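Local coordinates for K5 lyase (Enterobacteria phage k1-5, PDB 2X3H), which probably cleaves the heparosan-like K5 capsular polysaccharide of its bacterial host by an elimination reaction, as part of a phage tail spike, at residues Ser161-Ser166 against Ile186-Asp191; Ile330-Met335 against Ser365-Tyr370. All blocks are in the same frame, centred on the assembly; numbering follows the deposited sequence.

In the fold
Both interactions join neighbouring parallel strands on successive turns of the beta-helical body, and they follow one another along the chain. Interaction 1 pairs strands 160-163 and 186-188, side by side in a parallel sheet that runs from strand 106-108 to strand 266-268. Interaction 2 lies further along the helix, on another face, where strand 329-336 pairs with strand 363-369. The two centres are 35 Å apart and the nearest atoms about 23 Å, so they do not touch. No other subunit reaches interaction 1, whereas interaction 2 borders both neighbouring copies. Both thus stack turns within one chain, and the second also lies at the interface between subunits.

Interaction 1 (Ser161-Ser166 against Ile186-Asp191)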
loop_
_atom_site.group_PDB
_atom_site.type_symbol
_atom_site.label_atom_id
_atom_site.label_comp_id
_atom_site.label_asym_id
_atom_site.label_seq_id
_atom_site.Cartn_x
_atom_site.Cartn_y
_atom_site.Cartn_z
ATOM N N SER A 161 12.751 1.737 30.438
ATOM C CA SER A 161 11.314 1.651 30.714
ATOM C C SER A 161 10.696 3.042 30.757
ATOM O O SER A 161 11.198 3.941 31.446
ATOM C CB SER A 161 11.055 0.966 32.066
ATOM O OG SER A 161 11.591 -0.341 32.108
ATOM N N LEU A 162 9.613 3.219 30.007
ATOM C CA LEU A 162 8.717 4.352 30.198
ATOM C C LEU A 162 7.526 3.816 30.980
ATOM O O LEU A 162 6.590 3.242 30.409
ATOM C CB LEU A 162 8.277 4.947 28.856
ATOM C CG LEU A 162 9.417 5.399 27.937
ATOM C CD1 LEU A 162 8.888 5.954 26.615
ATOM C CD2 LEU A 162 10.338 6.417 28.639
ATOM N N ALA A 163 7.604 3.959 32.303
ATOM C CA ALA A 163 6.569 3.471 33.200
ATOM C C ALA A 163 5.504 4.553 33.252
ATOM O O ALA A 163 5.501 5.409 34.140
ATOM C CB ALA A 163 7.147 3.196 34.585
ATOM N N GLY A 164 4.621 4.533 32.263
ATOM C CA GLY A 164 3.758 5.664 31.986
ATOM C C GLY A 164 4.514 6.716 31.194
ATOM O O GLY A 164 5.745 6.724 31.168
ATOM N N GLY A 165 3.780 7.614 30.551
ATOM C CA GLY A 165 4.411 8.751 29.904
ATOM C C GLY A 165 3.557 9.327 28.808
ATOM O O GLY A 165 2.746 8.621 28.193
ATOM N N SER A 166 3.719 10.625 28.594
ATOM C CA SER A 166 3.064 11.298 27.490
ATOM C C SER A 166 4.076 12.102 26.695
ATOM O O SER A 166 4.985 12.723 27.256
ATOM C CB SER A 166 1.937 12.214 27.989
ATOM O OG SER A 166 2.426 13.208 28.872
ATOM N N ILE A 186 10.611 -0.433 26.574
ATOM C CA ILE A 186 9.237 -0.822 26.891
ATOM C C ILE A 186 8.485 0.379 27.443
ATOM O O ILE A 186 8.975 1.064 28.323
ATOM C CB ILE A 186 9.179 -2.013 27.897
ATOM C CG1 ILE A 186 7.736 -2.323 28.283
ATOM C CG2 ILE A 186 10.000 -1.709 29.152
ATOM C CD1 ILE A 186 7.571 -3.439 29.278
ATOM N N ALA A 187 7.292 0.624 26.913
ATOM C CA ALA A 187 6.395 1.629 27.474
ATOM C C ALA A 187 5.128 0.938 27.948
ATOM O O ALA A 187 4.582 0.084 27.240
ATOM C CB ALA A 187 6.072 2.696 26.431
ATOM N N TYR A 188 4.652 1.284 29.146
ATOM C CA TYR A 188 3.449 0.646 29.683
ATOM C C TYR A 188 2.655 1.604 30.572
ATOM O O TYR A 188 3.150 2.650 30.951
ATOM C CB TYR A 188 3.795 -0.647 30.440
ATOM C CG TYR A 188 4.821 -0.491 31.551
ATOM C CD1 TYR A 188 6.179 -0.679 31.304
ATOM C CD2 TYR A 188 4.432 -0.169 32.852
ATOM C CE1 TYR A 188 7.128 -0.541 32.313
ATOM C CE2 TYR A 188 5.377 -0.035 33.874
ATOM C CZ TYR A 188 6.722 -0.228 33.595
ATOM O OH TYR A 188 7.668 -0.098 34.607
ATOM N N PRO A 189 1.396 1.257 30.877
ATOM C CA PRO A 189 0.583 2.157 31.710
ATOM C C PRO A 189 1.073 2.181 33.148
ATOM O O PRO A 189 1.450 1.147 33.669
ATOM C CB PRO A 189 -0.817 1.523 31.659
ATOM C CG PRO A 189 -0.780 0.525 30.535
ATOM C CD PRO A 189 0.651 0.063 30.445
ATOM N N ASN A 190 1.053 3.353 33.775
ATOM C CA ASN A 190 1.498 3.477 35.165
ATOM C C ASN A 190 0.718 4.540 35.944
ATOM O O ASN A 190 1.309 5.480 36.484
ATOM C CB ASN A 190 3.007 3.752 35.206
ATOM C CG ASN A 190 3.590 3.663 36.607
ATOM O OD1 ASN A 190 3.096 2.916 37.453
ATOM N ND2 ASN A 190 4.670 4.403 36.845
ATOM N N ASP A 191 -0.607 4.398 35.974
ATOM C CA ASP A 191 -1.279 3.372 35.169
ATOM C C ASP A 191 -2.281 3.883 34.131
ATOM O O ASP A 191 -3.241 3.185 33.787
ATOM C CB ASP A 191 -1.853 2.186 35.997
ATOM C CG ASP A 191 -1.331 2.179 37.432
ATOM O OD1 ASP A 191 -1.767 3.024 38.242
ATOM O OD2 ASP A 191 -0.498 1.302 37.752
HETATM O O HOH W 1 9.960 -1.470 34.118
#
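Tyr-188 lays its ring against Ala-163, its bridge partner on the neighbouring parallel strand. With CG set between the backbone N and the carbonyl carbon (chi1 55°), the side chain bends back over strand 161-163. From CB the ring starts out near the paired backbones: CD1 lies next to Leu-162 O, and that oxygen sits above the ring toward its rim. Further out, CE1, CE2 and CZ pass over Ala-163, whose CA makes a CH-pi contact 4.0 Å from the ring centroid. Ala-163 CB meets the same end of the ring, 3.6 Å from CZ, and the hydroxyl closes over this methyl. At the tip, Tyr-188 OH is 2.7 Å from a water that in turn donates to Ser-161 OG, bridging the two strands on the face carrying Ser-161, Ala-163, Ile-186 and Tyr-188. Ile-186 CG2 packs against the Ser-161 hydroxyl, while on the other face Leu-162 CB meets Ala-187 CB.

The backbone pairing beneath is regular: Leu-162 N donates to Ile-186 O at 2.8 Å, and Leu-162 O receives Tyr-188 N at 3.0 Å. Gly-164 N then reaches Tyr-188 O at 2.7 Å, with a more bent N-H angle of 137°. Where the strands end, Asn-190 takes over with its side chain. Its ND2 donates to Ala-163 O at 3.0 Å, approaching from above the carbonyl plane although the oxygen lies close to the plane of the amide. On the far side of strand 161-163, Ala-163 also bonds through its backbone to Phe-133 and Asn-135 of the preceding turn. The chemistry divides the work: main-chain bonds set the register, the tyrosine face packs over the small Ala-163, and the water and the Asn-190 amide link polar groups of the two strands.

Interaction 2 (Ile330-Met335 against Ser365-Tyr370); sequences INNVLM and SVFPSY
Ser-365 OG accepts the backbone N-H of Asn-332 at 2.9 Å, in a nearly straight bond (164°). The hydroxyl stands between its own backbone N and carbonyl carbon (chi1 57°), which turns it to the neighbouring strand. The main chain of Ser-365 grips the same strand twice more, giving its N-H to Ile-330 O and receiving Val-333 N on its own O. These bonds span one residue more on strand 330-335 than regular parallel pairing would, a beta bulge at Asn-331 and Asn-332, and the serine hydroxyl satisfies the Asn-332 N-H within it.

Regular pairing then resumes, with Phe-367 N bonding to Val-333 O at 2.8 Å and Met-335 N to Phe-367 O at 3.1 Å. Phe-367 presents its ring edge to Val-333 O, while its CB packs 3.9 Å from Leu-334 CD1; the ring also meets Tyr-363 of the second subunit edge-to-face. On the face of Val-333 and Val-366, Val-333 CB lies 4.1 Å from Val-366 CG1. Beyond them the extended Met-335 crosses Tyr-370, with Met-335 CG 3.9 Å from Tyr-370 CE2, and its sulfur makes an oblique Met-aromatic contact; Tyr-370 OH is held by Gly-374 O. Neighbouring parallel strands that stack turn on turn, with paired valines on one face and a bulge absorbed by a side-chain bond, fit the right-handed parallel beta-helix of trimeric phage tail spikes.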
loop_
_atom_site.group_PDB
_atom_site.type_symbol
_atom_site.label_atom_id
_atom_site.label_comp_id
_atom_site.label_asym_id
_atom_site.label_seq_id
_atom_site.Cartn_x
_atom_site.Cartn_y
_atom_site.Cartn_z
ATOM N N ILE A 330 -4.741 -7.483 5.742
ATOM C CA ILE A 330 -3.328 -7.808 5.594
ATOM C C ILE A 330 -3.023 -7.662 4.104
ATOM O O ILE A 330 -3.373 -8.523 3.304
ATOM C CB ILE A 330 -3.050 -9.252 6.085
ATOM C CG1 ILE A 330 -3.444 -9.405 7.560
ATOM C CG2 ILE A 330 -1.591 -9.641 5.868
ATOM C CD1 ILE A 330 -3.923 -10.798 7.901
ATOM N N ASN A 331 -2.394 -6.552 3.729
ATOM C CA ASN A 331 -2.202 -6.240 2.313
ATOM C C ASN A 331 -0.755 -6.432 1.862
ATOM O O ASN A 331 0.181 -6.004 2.535
ATOM C CB ASN A 331 -2.688 -4.811 2.000
ATOM C CG ASN A 331 -2.982 -4.598 0.500
ATOM O OD1 ASN A 331 -2.361 -3.760 -0.144
ATOM N ND2 ASN A 331 -3.925 -5.357 -0.050
ATOM N N ASN A 332 -0.587 -7.110 0.734
ATOM C CA ASN A 332 0.711 -7.255 0.068
ATOM C C ASN A 332 1.763 -7.976 0.903
ATOM O O ASN A 332 2.762 -7.376 1.302
ATOM C CB ASN A 332 1.250 -5.890 -0.372
ATOM C CG ASN A 332 0.425 -5.258 -1.468
ATOM O OD1 ASN A 332 0.504 -4.047 -1.684
ATOM N ND2 ASN A 332 -0.373 -6.061 -2.150
ATOM N N VAL A 333 1.534 -9.263 1.148
ATOM C CA VAL A 333 2.536 -10.135 1.760
ATOM C C VAL A 333 3.314 -10.829 0.643
ATOM O O VAL A 333 2.772 -11.677 -0.067
ATOM C CB VAL A 333 1.901 -11.205 2.662
ATOM C CG1 VAL A 333 2.978 -12.014 3.372
ATOM C CG2 VAL A 333 0.960 -10.553 3.677
ATOM N N LEU A 334 4.577 -10.463 0.484
ATOM C CA LEU A 334 5.440 -11.082 -0.517
ATOM C C LEU A 334 6.383 -12.022 0.226
ATOM O O LEU A 334 7.212 -11.578 1.022
ATOM C CB LEU A 334 6.208 -9.995 -1.278
ATOM C CG LEU A 334 7.281 -10.414 -2.297
ATOM C CD1 LEU A 334 6.996 -11.714 -3.009
ATOM C CD2 LEU A 334 7.645 -9.273 -3.265
ATOM N N MET A 335 6.230 -13.320 -0.006
ATOM C CA MET A 335 7.046 -14.305 0.705
ATOM C C MET A 335 7.824 -15.187 -0.274
ATOM O O MET A 335 7.295 -15.629 -1.295
ATOM C CB MET A 335 6.152 -15.144 1.625
ATOM C CG MET A 335 6.868 -16.250 2.409
ATOM S SD MET A 335 5.746 -16.845 3.677
ATOM C CE MET A 335 6.241 -18.556 3.887
ATOM N N SER A 365 -4.017 -10.176 1.022
ATOM C CA SER A 365 -3.551 -10.264 -0.373
ATOM C C SER A 365 -2.099 -10.712 -0.358
ATOM O O SER A 365 -1.262 -10.107 0.316
ATOM C CB SER A 365 -3.739 -8.941 -1.121
ATOM O OG SER A 365 -3.071 -7.868 -0.477
ATOM N N VAL A 366 -1.811 -11.778 -1.101
ATOM C CA VAL A 366 -0.563 -12.508 -0.912
ATOM C C VAL A 366 0.118 -12.929 -2.212
ATOM O O VAL A 366 -0.548 -13.134 -3.233
ATOM C CB VAL A 366 -0.789 -13.756 -0.035
ATOM C CG1 VAL A 366 -1.378 -13.339 1.332
ATOM C CG2 VAL A 366 -1.693 -14.746 -0.738
ATOM N N PHE A 367 1.441 -13.082 -2.121
ATOM C CA PHE A 367 2.298 -13.446 -3.244
ATOM C C PHE A 367 3.219 -14.581 -2.764
ATOM O O PHE A 367 4.321 -14.309 -2.264
ATOM C CB PHE A 367 3.169 -12.237 -3.637
ATOM C CG PHE A 367 2.383 -11.040 -4.090
ATOM C CD1 PHE A 367 1.930 -10.102 -3.172
ATOM C CD2 PHE A 367 2.080 -10.860 -5.435
ATOM C CE1 PHE A 367 1.189 -8.985 -3.600
ATOM C CE2 PHE A 367 1.357 -9.772 -5.866
ATOM C CZ PHE A 367 0.905 -8.828 -4.963
ATOM N N PRO A 368 2.769 -15.847 -2.871
ATOM C CA PRO A 368 3.576 -17.020 -2.489
ATOM C C PRO A 368 4.623 -17.345 -3.567
ATOM O O PRO A 368 4.495 -18.323 -4.313
ATOM C CB PRO A 368 2.529 -18.132 -2.344
ATOM C CG PRO A 368 1.457 -17.745 -3.360
ATOM C CD PRO A 368 1.403 -16.221 -3.303
ATOM N N SER A 369 5.647 -16.497 -3.637
ATOM C CA SER A 369 6.718 -16.642 -4.629
ATOM C C SER A 369 7.752 -17.672 -4.172
ATOM O O SER A 369 8.923 -17.352 -3.915
ATOM C CB SER A 369 7.360 -15.279 -4.888
ATOM O OG SER A 369 6.363 -14.349 -5.319
ATOM N N TYR A 370 7.297 -18.910 -4.048
ATOM C CA TYR A 370 8.132 -20.005 -3.581
ATOM C C TYR A 370 7.533 -21.334 -4.034
ATOM O O TYR A 370 6.342 -21.405 -4.394
ATOM C CB TYR A 370 8.267 -19.953 -2.056
ATOM C CG TYR A 370 6.956 -20.011 -1.288
ATOM C CD1 TYR A 370 6.267 -21.213 -1.138
ATOM C CD2 TYR A 370 6.428 -18.867 -0.685
ATOM C CE1 TYR A 370 5.071 -21.274 -0.424
ATOM C CE2 TYR A 370 5.233 -18.917 0.029
ATOM C CZ TYR A 370 4.563 -20.110 0.158
ATOM O OH TYR A 370 3.391 -20.169 0.873
#